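Local coordinates for SusD-like carbohydrate binding protein (PDB 3LEW) that probably binds carbohydrate at the bacterial outer membrane as a SusD-family protein, consistent with a role in nutrient binding, at residues 134-142 with 464-472; 163-172 with 480-488. One frame throughout, in Å; residues are numbered along the deposited sequence.

Contact 1: residues 134-142 with 464-472; sequences SCYSFAIDK and NSKYYLYRI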
ATOM      1  N   SER A 134      -6.030  -6.471   6.907  1.00 14.15           N
ATOM      2  CA  SER A 134      -5.661  -5.077   7.217  1.00 14.87           C
ATOM      3  C   SER A 134      -6.648  -4.030   6.745  1.00 15.23           C
ATOM      4  O   SER A 134      -6.555  -2.885   7.207  1.00 16.17           O
ATOM      5  CB  SER A 134      -4.253  -4.760   6.678  1.00 15.16           C
ATOM      6  OG  SER A 134      -4.154  -4.884   5.264  1.00 16.90           O
ATOM      7  N   CYS A 135      -7.565  -4.360   5.824  1.00 14.65           N
ATOM      8  CA  CYS A 135      -8.504  -3.429   5.191  0.50 14.62           C
ATOM      9  C   CYS A 135      -9.998  -3.677   5.493  1.00 14.87           C
ATOM     10  O   CYS A 135     -10.803  -2.797   5.336  1.00 14.77           O
ATOM     11  CB  CYS A 135      -8.359  -3.534   3.671  0.50 14.34           C
ATOM     12  SG  CYS A 135      -6.814  -2.872   3.027  0.50 15.25           S
ATOM     13  N   TYR A 136     -10.365  -4.917   5.829  1.00 13.52           N
ATOM     14  CA  TYR A 136     -11.782  -5.319   5.962  1.00 13.16           C
ATOM     15  C   TYR A 136     -12.315  -5.408   7.402  1.00 13.87           C
ATOM     16  O   TYR A 136     -13.487  -5.804   7.632  1.00 13.42           O
ATOM     17  CB  TYR A 136     -12.016  -6.667   5.243  1.00 12.49           C
ATOM     18  CG  TYR A 136     -12.026  -6.572   3.737  1.00 12.46           C
ATOM     19  CD1 TYR A 136     -10.845  -6.326   3.003  1.00 12.41           C
ATOM     20  CD2 TYR A 136     -13.213  -6.624   3.041  1.00 13.00           C
ATOM     21  CE1 TYR A 136     -10.835  -6.207   1.592  1.00 12.31           C
ATOM     22  CE2 TYR A 136     -13.224  -6.495   1.651  1.00 14.49           C
ATOM     23  CZ  TYR A 136     -12.025  -6.269   0.939  1.00 12.21           C
ATOM     24  OH  TYR A 136     -12.095  -6.178  -0.392  1.00 14.36           O
ATOM     25  N   SER A 137     -11.473  -5.051   8.364  1.00 14.20           N
ATOM     26  CA  SER A 137     -11.849  -5.045   9.766  1.00 14.66           C
ATOM     27  C   SER A 137     -11.073  -3.918  10.455  1.00 13.53           C
ATOM     28  O   SER A 137      -9.992  -3.505  10.008  1.00 12.70           O
ATOM     29  CB  SER A 137     -11.443  -6.342  10.441  1.00 15.61           C
ATOM     30  OG  SER A 137     -11.922  -7.533   9.811  1.00 16.88           O
ATOM     31  N   PHE A 138     -11.614  -3.449  11.562  1.00 13.64           N
ATOM     32  CA  PHE A 138     -10.856  -2.571  12.456  1.00 13.24           C
ATOM     33  C   PHE A 138      -9.696  -3.349  13.101  1.00 13.85           C
ATOM     34  O   PHE A 138      -9.564  -4.594  12.938  1.00 13.81           O
ATOM     35  CB  PHE A 138     -11.760  -1.934  13.535  1.00 14.01           C
ATOM     36  CG  PHE A 138     -12.850  -1.077  12.965  1.00 12.01           C
ATOM     37  CD1 PHE A 138     -12.531   0.021  12.169  1.00 12.29           C
ATOM     38  CD2 PHE A 138     -14.183  -1.370  13.202  1.00 13.20           C
ATOM     39  CE1 PHE A 138     -13.516   0.836  11.651  1.00 13.84           C
ATOM     40  CE2 PHE A 138     -15.190  -0.577  12.671  1.00 13.93           C
ATOM     41  CZ  PHE A 138     -14.848   0.548  11.913  1.00 13.36           C
ATOM     42  N   ALA A 139      -8.813  -2.601  13.747  1.00 14.11           N
ATOM     43  CA  ALA A 139      -7.565  -3.155  14.330  1.00 14.17           C
ATOM     44  C   ALA A 139      -7.829  -4.428  15.133  1.00 14.26           C
ATOM     45  O   ALA A 139      -8.875  -4.581  15.796  1.00 14.24           O
ATOM     46  CB  ALA A 139      -6.886  -2.121  15.204  1.00 13.03           C
ATOM     47  N   ILE A 140      -6.844  -5.318  15.106  1.00 14.89           N
ATOM     48  CA  ILE A 140      -6.934  -6.580  15.828  1.00 14.47           C
ATOM     49  C   ILE A 140      -7.128  -6.377  17.343  1.00 15.42           C
ATOM     50  O   ILE A 140      -7.719  -7.230  18.009  1.00 16.05           O
ATOM     51  CB  ILE A 140      -5.691  -7.446  15.465  1.00 15.21           C
ATOM     52  CG1 ILE A 140      -5.911  -8.883  15.866  1.00 14.78           C
ATOM     53  CG2 ILE A 140      -4.423  -6.895  16.109  1.00 14.84           C
ATOM     54  CD1 ILE A 140      -4.779  -9.847  15.426  1.00 13.20           C
ATOM     55  N   ASP A 141      -6.649  -5.263  17.902  1.00 15.74           N
ATOM     56  CA  ASP A 141      -6.837  -4.991  19.322  1.00 17.11           C
ATOM     57  C   ASP A 141      -8.079  -4.153  19.616  1.00 17.25           C
ATOM     58  O   ASP A 141      -8.415  -3.959  20.767  1.00 18.87           O
ATOM     59  CB  ASP A 141      -5.590  -4.371  19.985  1.00 17.74           C
ATOM     60  CG  ASP A 141      -5.224  -3.007  19.435  1.00 18.54           C
ATOM     61  OD1 ASP A 141      -5.411  -2.766  18.231  1.00 19.88           O
ATOM     62  OD2 ASP A 141      -4.706  -2.183  20.233  1.00 20.77           O
ATOM     63  N   LYS A 142      -8.790  -3.729  18.577  1.00 16.81           N
ATOM     64  CA  LYS A 142     -10.068  -3.050  18.732  1.00 17.30           C
ATOM     65  C   LYS A 142     -11.121  -4.131  18.984  1.00 17.44           C
ATOM     66  O   LYS A 142     -11.823  -4.093  19.980  1.00 18.32           O
ATOM     67  CB  LYS A 142     -10.374  -2.250  17.484  1.00 17.72           C
ATOM     68  CG  LYS A 142     -11.575  -1.353  17.564  1.00 20.54           C
ATOM     69  CD  LYS A 142     -12.883  -2.021  17.208  1.00 19.78           C
ATOM     70  CE  LYS A 142     -13.953  -0.978  16.781  1.00 20.96           C
ATOM     71  NZ  LYS A 142     -15.327  -1.626  16.762  1.00 18.50           N
ATOM     72  N   ASN A 464     -11.835   4.596  14.065  1.00 14.39           N
ATOM     73  CA  ASN A 464     -12.696   3.437  13.962  1.00 15.12           C
ATOM     74  C   ASN A 464     -14.047   3.748  13.314  1.00 15.08           C
ATOM     75  O   ASN A 464     -15.109   3.263  13.749  1.00 14.67           O
ATOM     76  CB  ASN A 464     -12.884   2.794  15.325  1.00 15.24           C
ATOM     77  CG  ASN A 464     -11.584   2.281  15.948  1.00 15.93           C
ATOM     78  OD1 ASN A 464     -10.659   1.839  15.259  1.00 16.55           O
ATOM     79  ND2 ASN A 464     -11.523   2.331  17.282  1.00 15.70           N
ATOM     80  N   SER A 465     -14.013   4.562  12.277  1.00 14.20           N
ATOM     81  CA  SER A 465     -15.227   4.895  11.510  1.00 15.24           C
ATOM     82  C   SER A 465     -15.555   3.829  10.490  1.00 15.18           C
ATOM     83  O   SER A 465     -14.657   3.323   9.819  1.00 14.88           O
ATOM     84  CB  SER A 465     -15.011   6.233  10.776  1.00 15.48           C
ATOM     85  OG  SER A 465     -16.090   6.550   9.896  1.00 15.13           O
ATOM     86  N   LYS A 466     -16.855   3.587  10.297  1.00 15.82           N
ATOM     87  CA  LYS A 466     -17.337   2.769   9.181  1.00 16.33           C
ATOM     88  C   LYS A 466     -16.792   3.218   7.838  1.00 15.29           C
ATOM     89  O   LYS A 466     -16.645   2.414   6.945  1.00 15.45           O
ATOM     90  CB  LYS A 466     -18.888   2.762   9.130  1.00 16.51           C
ATOM     91  CG  LYS A 466     -19.542   4.038   8.667  1.00 17.59           C
ATOM     92  CD  LYS A 466     -21.067   4.018   8.942  1.00 18.49           C
ATOM     93  CE  LYS A 466     -21.757   5.239   8.329  1.00 21.27           C
ATOM     94  NZ  LYS A 466     -23.240   5.325   8.643  1.00 21.80           N
ATOM     95  N   TYR A 467     -16.487   4.502   7.696  1.00 13.75           N
ATOM     96  CA  TYR A 467     -16.000   5.010   6.421  1.00 14.40           C
ATOM     97  C   TYR A 467     -14.573   4.554   6.059  1.00 14.55           C
ATOM     98  O   TYR A 467     -14.132   4.746   4.923  1.00 15.54           O
ATOM     99  CB  TYR A 467     -16.123   6.536   6.363  1.00 14.03           C
ATOM    100  CG  TYR A 467     -17.552   7.013   6.318  1.00 15.19           C
ATOM    101  CD1 TYR A 467     -18.288   6.925   5.135  1.00 15.76           C
ATOM    102  CD2 TYR A 467     -18.186   7.572   7.453  1.00 15.69           C
ATOM    103  CE1 TYR A 467     -19.608   7.341   5.073  1.00 16.38           C
ATOM    104  CE2 TYR A 467     -19.501   7.996   7.392  1.00 15.98           C
ATOM    105  CZ  TYR A 467     -20.207   7.872   6.200  1.00 16.25           C
ATOM    106  OH  TYR A 467     -21.493   8.333   6.095  1.00 17.33           O
ATOM    107  N   TYR A 468     -13.854   3.970   7.025  1.00 13.91           N
ATOM    108  CA  TYR A 468     -12.499   3.504   6.781  1.00 13.33           C
ATOM    109  C   TYR A 468     -12.424   2.108   6.175  1.00 13.90           C
ATOM    110  O   TYR A 468     -11.407   1.762   5.639  1.00 15.10           O
ATOM    111  CB  TYR A 468     -11.684   3.506   8.073  1.00 12.25           C
ATOM    112  CG  TYR A 468     -11.499   4.849   8.757  1.00 12.42           C
ATOM    113  CD1 TYR A 468     -11.458   6.047   8.024  1.00 13.98           C
ATOM    114  CD2 TYR A 468     -11.197   4.918  10.120  1.00 13.03           C
ATOM    115  CE1 TYR A 468     -11.273   7.264   8.659  1.00 14.76           C
ATOM    116  CE2 TYR A 468     -11.040   6.163  10.786  1.00 14.53           C
ATOM    117  CZ  TYR A 468     -11.025   7.330  10.031  1.00 13.81           C
ATOM    118  OH  TYR A 468     -10.838   8.575  10.640  1.00 16.03           O
ATOM    119  N   LEU A 469     -13.457   1.279   6.343  1.00 13.38           N
ATOM    120  CA  LEU A 469     -13.275  -0.143   5.978  1.00 12.82           C
ATOM    121  C   LEU A 469     -13.697  -0.535   4.584  1.00 12.87           C
ATOM    122  O   LEU A 469     -14.754  -0.080   4.078  1.00 13.51           O
ATOM    123  CB  LEU A 469     -13.993  -1.042   6.976  1.00 12.37           C
ATOM    124  CG  LEU A 469     -13.634  -0.917   8.440  1.00 14.51           C
ATOM    125  CD1 LEU A 469     -14.458  -2.004   9.252  1.00 14.36           C
ATOM    126  CD2 LEU A 469     -12.161  -1.066   8.627  1.00 12.44           C
ATOM    127  N   TYR A 470     -12.910  -1.416   3.964  1.00 12.70           N
ATOM    128  CA  TYR A 470     -13.381  -2.108   2.755  1.00 12.79           C
ATOM    129  C   TYR A 470     -14.494  -3.078   3.193  1.00 12.79           C
ATOM    130  O   TYR A 470     -14.564  -3.474   4.377  1.00 13.56           O
ATOM    131  CB  TYR A 470     -12.273  -2.878   2.069  1.00 12.25           C
ATOM    132  CG  TYR A 470     -11.246  -2.030   1.306  1.00 13.53           C
ATOM    133  CD1 TYR A 470     -10.446  -1.092   1.945  1.00 14.69           C
ATOM    134  CD2 TYR A 470     -11.006  -2.280  -0.037  1.00 17.30           C
ATOM    135  CE1 TYR A 470      -9.427  -0.355   1.232  1.00 14.68           C
ATOM    136  CE2 TYR A 470     -10.038  -1.565  -0.744  1.00 19.26           C
ATOM    137  CZ  TYR A 470      -9.267  -0.600  -0.108  1.00 20.02           C
ATOM    138  OH  TYR A 470      -8.288   0.052  -0.860  1.00 20.18           O
ATOM    139  N   ARG A 471     -15.413  -3.349   2.283  1.00 12.47           N
ATOM    140  CA  ARG A 471     -16.619  -4.133   2.551  1.00 12.19           C
ATOM    141  C   ARG A 471     -16.763  -5.376   1.691  1.00 13.07           C
ATOM    142  O   ARG A 471     -16.528  -5.390   0.500  1.00 13.33           O
ATOM    143  CB  ARG A 471     -17.836  -3.236   2.316  1.00 12.42           C
ATOM    144  CG  ARG A 471     -17.818  -1.990   3.199  1.00 14.04           C
ATOM    145  CD  ARG A 471     -19.066  -1.153   3.033  1.00 14.06           C
ATOM    146  NE  ARG A 471     -20.262  -1.847   3.513  1.00 15.12           N
ATOM    147  CZ  ARG A 471     -21.473  -1.311   3.594  1.00 16.03           C
ATOM    148  NH1 ARG A 471     -21.687  -0.049   3.212  1.00 14.36           N
ATOM    149  NH2 ARG A 471     -22.495  -2.049   4.069  1.00 15.30           N
ATOM    150  N   ILE A 472     -17.206  -6.452   2.321  1.00 12.80           N
ATOM    151  CA  ILE A 472     -17.642  -7.629   1.587  1.00 12.16           C
ATOM    152  C   ILE A 472     -18.690  -7.166   0.563  1.00 13.18           C
ATOM    153  O   ILE A 472     -19.564  -6.304   0.858  1.00 14.57           O
ATOM    154  CB  ILE A 472     -18.197  -8.688   2.556  1.00 13.18           C
ATOM    155  CG1 ILE A 472     -17.094  -9.138   3.532  1.00 13.69           C
ATOM    156  CG2 ILE A 472     -18.796  -9.833   1.776  1.00 13.05           C
ATOM    157  CD1 ILE A 472     -17.540  -9.887   4.787  1.00 14.39           C
TER
HETATM  158  O   HOH W   1     -14.534  -5.863  -1.373  1.00 12.49           O
HETATM  159  O   HOH W   2      -9.307   0.230  13.561  1.00 15.46           O
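The phenyl ring of F138 lies between L469 and N464. Methyl CD1 of L469 sits over the centre of one face, 3.7 Å from the ring centroid and 10° off its normal, a CH-pi contact. CB of N464 covers the opposite face nearer the rim. The far end of the ring meets backbone: CZ is 3.3 Å from N464 O, and S465 and K466 line the edge. F138 CG stands anti to its own carbonyl carbon (chi1 -61°), which turns the ring into this slot. The other methyl of L469, CD2, reaches S137 O at 3.5 Å.

Y136 and Y470 make the second aromatic group. Their planes are 41° apart, and neither ring stacks on the other. Instead CB of Y470 lies over the centre of the Y136 ring, 3.5 Å from the centroid. The Y470 ring itself meets C135, whose CB is 3.6 Å from Y470 CD1 and whose SG approaches obliquely, a sulfur-aromatic contact. A single direct hydrogen bond joins the two backbones, from Y470 N to C135 O at 2.9 Å. Y136 OH donates to a water that in turn donates to R471 O; it also hydrogen-bonds S86 OG. A second water links A139 N with N464 OD1.

The bent chain of K142 passes the N464 amide in the opposite direction, in van der Waals contact; N464 ND2 hydrogen-bonds Q416 OE1.

This buried packing joins the end of helix 111-135 and its following loop to the loop between strand 440-448 and helix 474-479. Helix 408-414 touches C135 and L469, helix 81-103 packs on Y470 and I472, and V170 of helix 170-187 meets S137.

Contact 2: residues 163-172 with 480-488; sequences EGKPASSVSE and NKNLYKDHP
The segment 163-172 runs extended from G164 to S169 past two overlapping type I turns, N480 to L483 and N482 to K485. G164 faces N480 and P166 faces L483, each pair with CA atoms 4.2 Å apart. One backbone hydrogen bond crosses, from A167 N to L483 O at 2.8 Å. CA of P166 also comes 3.2 Å from N482 O in a CA-H...O contact. Water joins A167 O, L483 O and H487 N, and another water bridges G164 N and K481 N.

The N480 amide works in two directions. With CG anti to the backbone N (chi1 -177°), ND2 gives a nearly straight bond to K165 O, 2.8 Å long, from above the carbonyl plane. OD1 accepts from N482 N in an Asx turn. ND2 has a second partner in E476.

The P166 ring rests against N482 O, with its CB 3.5 Å from D486 OD2. At the other end, S169 CB lies over one face of the H487 imidazole, 4.0 Å from its centroid, while A167 O meets the ring edge. S169 and E172 form a capping box at the start of helix 170-187. A water connects E172 OE1 to H487 NE2.

This is partly buried packing of the turns after helix 474-479 along the extended lead-in to helix 170-187. Strand 147-149 pairs antiparallel with 168-169, and its V147 packs on A167, Y484 and H487.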
ATOM      1  N   GLU A 163     -21.666 -24.443  -1.201  1.00 46.19           N
ATOM      2  CA  GLU A 163     -22.513 -23.680  -0.291  1.00 44.32           C
ATOM      3  C   GLU A 163     -21.472 -22.774   0.352  1.00 42.11           C
ATOM      4  O   GLU A 163     -20.283 -23.095   0.318  1.00 42.67           O
ATOM      5  CB  GLU A 163     -23.242 -24.568   0.731  1.00 44.63           C
ATOM      6  CG  GLU A 163     -22.381 -25.144   1.840  1.00 45.68           C
ATOM      7  CD  GLU A 163     -23.189 -25.948   2.853  1.00 48.37           C
ATOM      8  OE1 GLU A 163     -23.574 -27.099   2.549  1.00 48.87           O
ATOM      9  OE2 GLU A 163     -23.439 -25.430   3.966  1.00 50.45           O
ATOM     10  N   GLY A 164     -21.867 -21.646   0.919  1.00 38.14           N
ATOM     11  CA  GLY A 164     -20.872 -20.689   1.368  1.00 35.59           C
ATOM     12  C   GLY A 164     -20.030 -21.099   2.569  1.00 31.74           C
ATOM     13  O   GLY A 164     -20.512 -21.792   3.455  1.00 32.09           O
ATOM     14  N   LYS A 165     -18.783 -20.638   2.599  1.00 28.00           N
ATOM     15  CA  LYS A 165     -17.949 -20.700   3.823  1.00 24.41           C
ATOM     16  C   LYS A 165     -18.105 -19.437   4.732  1.00 20.20           C
ATOM     17  O   LYS A 165     -17.937 -18.339   4.255  1.00 17.58           O
ATOM     18  CB  LYS A 165     -16.509 -20.849   3.417  1.00 24.41           C
ATOM     19  CG  LYS A 165     -15.605 -21.281   4.513  1.00 27.88           C
ATOM     20  CD  LYS A 165     -14.407 -22.104   3.986  1.00 30.28           C
ATOM     21  CE  LYS A 165     -13.535 -22.638   5.126  1.00 33.97           C
ATOM     22  NZ  LYS A 165     -13.233 -21.612   6.211  1.00 35.29           N
ATOM     23  N   PRO A 166     -18.382 -19.619   6.039  1.00 17.69           N
ATOM     24  CA  PRO A 166     -18.477 -18.449   6.913  1.00 15.97           C
ATOM     25  C   PRO A 166     -17.198 -17.655   6.929  1.00 15.81           C
ATOM     26  O   PRO A 166     -16.122 -18.241   6.871  1.00 16.02           O
ATOM     27  CB  PRO A 166     -18.741 -19.055   8.292  1.00 15.91           C
ATOM     28  CG  PRO A 166     -19.350 -20.396   8.020  1.00 16.94           C
ATOM     29  CD  PRO A 166     -18.611 -20.867   6.792  1.00 17.94           C
ATOM     30  N   ALA A 167     -17.308 -16.321   6.997  1.00 14.37           N
ATOM     31  CA  ALA A 167     -16.153 -15.487   7.177  1.00 14.12           C
ATOM     32  C   ALA A 167     -15.468 -15.855   8.516  1.00 12.81           C
ATOM     33  O   ALA A 167     -16.140 -16.185   9.504  1.00 13.03           O
ATOM     34  CB  ALA A 167     -16.570 -14.006   7.194  1.00 13.25           C
ATOM     35  N   SER A 168     -14.147 -15.785   8.508  1.00 12.35           N
ATOM     36  CA  SER A 168     -13.292 -15.887   9.705  1.00 12.54           C
ATOM     37  C   SER A 168     -13.110 -14.506  10.306  1.00 13.08           C
ATOM     38  O   SER A 168     -13.423 -13.528   9.657  1.00 12.96           O
ATOM     39  CB  SER A 168     -11.937 -16.462   9.330  1.00 13.64           C
ATOM     40  OG  SER A 168     -12.104 -17.792   8.895  1.00 12.71           O
ATOM     41  N   SER A 169     -12.556 -14.444  11.515  1.00 13.01           N
ATOM     42  CA  SER A 169     -12.354 -13.184  12.229  1.00 13.29           C
ATOM     43  C   SER A 169     -11.057 -12.548  11.798  1.00 12.81           C
ATOM     44  O   SER A 169     -10.180 -13.201  11.192  1.00 11.80           O
ATOM     45  CB  SER A 169     -12.244 -13.378  13.721  1.00 13.94           C
ATOM     46  OG  SER A 169     -11.072 -14.120  14.058  1.00 13.39           O
ATOM     47  N   VAL A 170     -10.914 -11.272  12.157  1.00 11.93           N
ATOM     48  CA  VAL A 170      -9.682 -10.545  11.827  1.00 12.28           C
ATOM     49  C   VAL A 170      -8.453 -11.218  12.437  1.00 12.66           C
ATOM     50  O   VAL A 170      -7.415 -11.350  11.738  1.00 12.90           O
ATOM     51  CB  VAL A 170      -9.774  -9.029  12.212  1.00 11.25           C
ATOM     52  CG1 VAL A 170     -10.103  -8.847  13.705  1.00 12.30           C
ATOM     53  CG2 VAL A 170      -8.478  -8.272  11.811  1.00 12.85           C
ATOM     54  N   SER A 171      -8.553 -11.733  13.664  1.00 12.67           N
ATOM     55  CA  SER A 171      -7.422 -12.453  14.275  0.70 13.68           C
ATOM     56  C   SER A 171      -7.087 -13.717  13.463  1.00 13.02           C
ATOM     57  O   SER A 171      -5.913 -14.038  13.237  1.00 13.19           O
ATOM     58  CB  SER A 171      -7.723 -12.848  15.721  0.70 13.85           C
ATOM     59  OG  SER A 171      -7.827 -11.721  16.571  0.70 15.22           O
ATOM     60  N   GLU A 172      -8.126 -14.427  13.024  1.00 13.11           N
ATOM     61  CA  GLU A 172      -7.918 -15.658  12.261  1.00 12.94           C
ATOM     62  C   GLU A 172      -7.296 -15.401  10.880  1.00 13.16           C
ATOM     63  O   GLU A 172      -6.440 -16.167  10.428  1.00 12.74           O
ATOM     64  CB  GLU A 172      -9.220 -16.428  12.119  1.00 13.42           C
ATOM     65  CG  GLU A 172      -9.685 -17.050  13.405  1.00 14.54           C
ATOM     66  CD  GLU A 172     -11.106 -17.590  13.382  1.00 17.75           C
ATOM     67  OE1 GLU A 172     -11.927 -17.139  12.543  1.00 19.10           O
ATOM     68  OE2 GLU A 172     -11.400 -18.420  14.285  1.00 20.09           O
ATOM     69  N   ASN A 480     -23.182 -16.262  -0.724  1.00 15.35           N
ATOM     70  CA  ASN A 480     -22.685 -17.014   0.423  1.00 14.27           C
ATOM     71  C   ASN A 480     -23.687 -16.965   1.552  1.00 14.57           C
ATOM     72  O   ASN A 480     -23.715 -16.032   2.329  1.00 15.82           O
ATOM     73  CB  ASN A 480     -21.280 -16.484   0.826  1.00 13.30           C
ATOM     74  CG  ASN A 480     -20.641 -17.260   1.974  1.00 12.67           C
ATOM     75  OD1 ASN A 480     -21.289 -18.067   2.626  1.00 15.76           O
ATOM     76  ND2 ASN A 480     -19.351 -17.008   2.209  1.00 14.72           N
ATOM     77  N   LYS A 481     -24.506 -18.004   1.675  1.00 15.31           N
ATOM     78  CA  LYS A 481     -25.599 -17.987   2.632  1.00 16.74           C
ATOM     79  C   LYS A 481     -25.123 -18.151   4.057  1.00 16.76           C
ATOM     80  O   LYS A 481     -25.873 -17.891   4.973  1.00 19.81           O
ATOM     81  CB  LYS A 481     -26.639 -19.052   2.290  1.00 18.39           C
ATOM     82  CG  LYS A 481     -27.190 -18.915   0.843  1.00 18.69           C
ATOM     83  CD  LYS A 481     -28.213 -17.818   0.766  1.00 18.73           C
ATOM     84  CE  LYS A 481     -29.019 -17.902  -0.543  1.00 15.70           C
ATOM     85  NZ  LYS A 481     -28.264 -17.617  -1.758  1.00 15.95           N
ATOM     86  N   ASN A 482     -23.877 -18.572   4.244  1.00 16.95           N
ATOM     87  CA  ASN A 482     -23.319 -18.773   5.586  1.00 16.74           C
ATOM     88  C   ASN A 482     -22.308 -17.706   6.043  1.00 16.11           C
ATOM     89  O   ASN A 482     -21.609 -17.881   7.059  1.00 15.80           O
ATOM     90  CB  ASN A 482     -22.631 -20.125   5.591  1.00 17.60           C
ATOM     91  CG  ASN A 482     -23.597 -21.278   5.266  1.00 19.62           C
ATOM     92  OD1 ASN A 482     -23.347 -22.050   4.342  1.00 25.75           O
ATOM     93  ND2 ASN A 482     -24.694 -21.358   5.977  1.00 19.15           N
ATOM     94  N   LEU A 483     -22.207 -16.623   5.266  1.00 14.57           N
ATOM     95  CA  LEU A 483     -21.155 -15.642   5.425  1.00 14.11           C
ATOM     96  C   LEU A 483     -20.952 -15.175   6.873  1.00 13.73           C
ATOM     97  O   LEU A 483     -19.815 -15.111   7.351  1.00 13.04           O
ATOM     98  CB  LEU A 483     -21.473 -14.435   4.532  1.00 13.84           C
ATOM     99  CG  LEU A 483     -20.471 -13.307   4.455  1.00 14.00           C
ATOM    100  CD1 LEU A 483     -19.101 -13.787   3.989  1.00 12.51           C
ATOM    101  CD2 LEU A 483     -21.066 -12.209   3.528  1.00 13.65           C
ATOM    102  N   TYR A 484     -22.061 -14.844   7.564  1.00 13.66           N
ATOM    103  CA  TYR A 484     -22.002 -14.231   8.893  1.00 12.85           C
ATOM    104  C   TYR A 484     -22.397 -15.211   9.990  1.00 13.40           C
ATOM    105  O   TYR A 484     -22.808 -14.800  11.082  1.00 14.11           O
ATOM    106  CB  TYR A 484     -22.926 -12.999   8.955  1.00 13.80           C
ATOM    107  CG  TYR A 484     -22.503 -11.907   8.010  1.00 12.67           C
ATOM    108  CD1 TYR A 484     -21.270 -11.298   8.151  1.00 13.40           C
ATOM    109  CD2 TYR A 484     -23.312 -11.510   6.937  1.00 13.89           C
ATOM    110  CE1 TYR A 484     -20.848 -10.292   7.270  1.00 13.91           C
ATOM    111  CE2 TYR A 484     -22.899 -10.500   6.037  1.00 14.31           C
ATOM    112  CZ  TYR A 484     -21.678  -9.914   6.203  1.00 16.38           C
ATOM    113  OH  TYR A 484     -21.273  -8.906   5.333  1.00 16.05           O
ATOM    114  N   LYS A 485     -22.303 -16.498   9.697  1.00 12.82           N
ATOM    115  CA  LYS A 485     -22.701 -17.507  10.653  1.00 15.11           C
ATOM    116  C   LYS A 485     -21.874 -17.506  11.953  1.00 15.27           C
ATOM    117  O   LYS A 485     -22.460 -17.671  13.048  1.00 16.13           O
ATOM    118  CB  LYS A 485     -22.628 -18.884  10.017  1.00 14.89           C
ATOM    119  CG  LYS A 485     -23.255 -19.975  10.850  1.00 20.45           C
ATOM    120  CD  LYS A 485     -23.008 -21.344  10.191  1.00 25.03           C
ATOM    121  CE  LYS A 485     -23.580 -22.495  11.024  1.00 30.80           C
ATOM    122  NZ  LYS A 485     -23.119 -23.830  10.504  1.00 34.86           N
ATOM    123  N   ASP A 486     -20.562 -17.369  11.836  1.00 15.64           N
ATOM    124  CA  ASP A 486     -19.664 -17.479  12.986  1.00 16.34           C
ATOM    125  C   ASP A 486     -19.372 -16.107  13.608  1.00 17.13           C
ATOM    126  O   ASP A 486     -19.175 -16.000  14.831  1.00 17.16           O
ATOM    127  CB  ASP A 486     -18.368 -18.175  12.605  1.00 16.51           C
ATOM    128  CG  ASP A 486     -18.566 -19.630  12.231  1.00 18.01           C
ATOM    129  OD1 ASP A 486     -19.549 -20.247  12.671  1.00 20.38           O
ATOM    130  OD2 ASP A 486     -17.729 -20.145  11.490  1.00 19.34           O
ATOM    131  N   HIS A 487     -19.309 -15.078  12.762  1.00 16.24           N
ATOM    132  CA  HIS A 487     -19.002 -13.705  13.197  1.00 15.59           C
ATOM    133  C   HIS A 487     -19.982 -12.775  12.509  1.00 16.23           C
ATOM    134  O   HIS A 487     -20.027 -12.709  11.287  1.00 17.23           O
ATOM    135  CB  HIS A 487     -17.563 -13.367  12.827  1.00 15.35           C
ATOM    136  CG  HIS A 487     -16.576 -14.327  13.408  1.00 15.97           C
ATOM    137  ND1 HIS A 487     -16.313 -14.390  14.766  1.00 15.97           N
ATOM    138  CD2 HIS A 487     -15.845 -15.321  12.830  1.00 18.47           C
ATOM    139  CE1 HIS A 487     -15.452 -15.375  14.993  1.00 19.16           C
ATOM    140  NE2 HIS A 487     -15.156 -15.957  13.837  1.00 17.35           N
ATOM    141  N   PRO A 488     -20.776 -12.027  13.291  1.00 15.90           N
ATOM    142  CA  PRO A 488     -21.807 -11.224  12.668  1.00 15.30           C
ATOM    143  C   PRO A 488     -21.308  -9.970  11.935  1.00 14.07           C
ATOM    144  O   PRO A 488     -20.269  -9.408  12.265  1.00 13.19           O
ATOM    145  CB  PRO A 488     -22.667 -10.775  13.856  1.00 15.93           C
ATOM    146  CG  PRO A 488     -21.689 -10.730  15.009  1.00 16.95           C
ATOM    147  CD  PRO A 488     -20.849 -11.981  14.766  1.00 17.03           C
TER
HETATM  148  O   HOH W   3     -24.277 -20.440   0.220  1.00 29.85           O
HETATM  149  O   HOH W   4     -18.914 -15.866   9.895  1.00 13.71           O
HETATM  150  O   HOH W   5     -15.570 -18.995  10.565  1.00 24.57           O
HETATM  151  O   HOH W   6     -14.222 -18.358  12.842  1.00 26.47           O

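In the fold
The segments alternate along the chain: 134-142, 163-172, 464-472, 480-488. Contact 1 and contact 2 both bring the C-terminal part back onto the N-terminal part, each across more than 300 residues. Their centres are 16 Å apart, on the same side of the chain's centre. Contact 1 is the more buried, and contact 2 lies farther out. Helix 474-479 connects their C-terminal segments, and strand 147-149 lies between their N-terminal ones in sequence. They touch directly, I140 against S171 and I472 against L483. Together they are adjoining parts of the packing between the starch-binding, outer-membrane-associated sequence region and the SusD region of this probable sugar-binding protein.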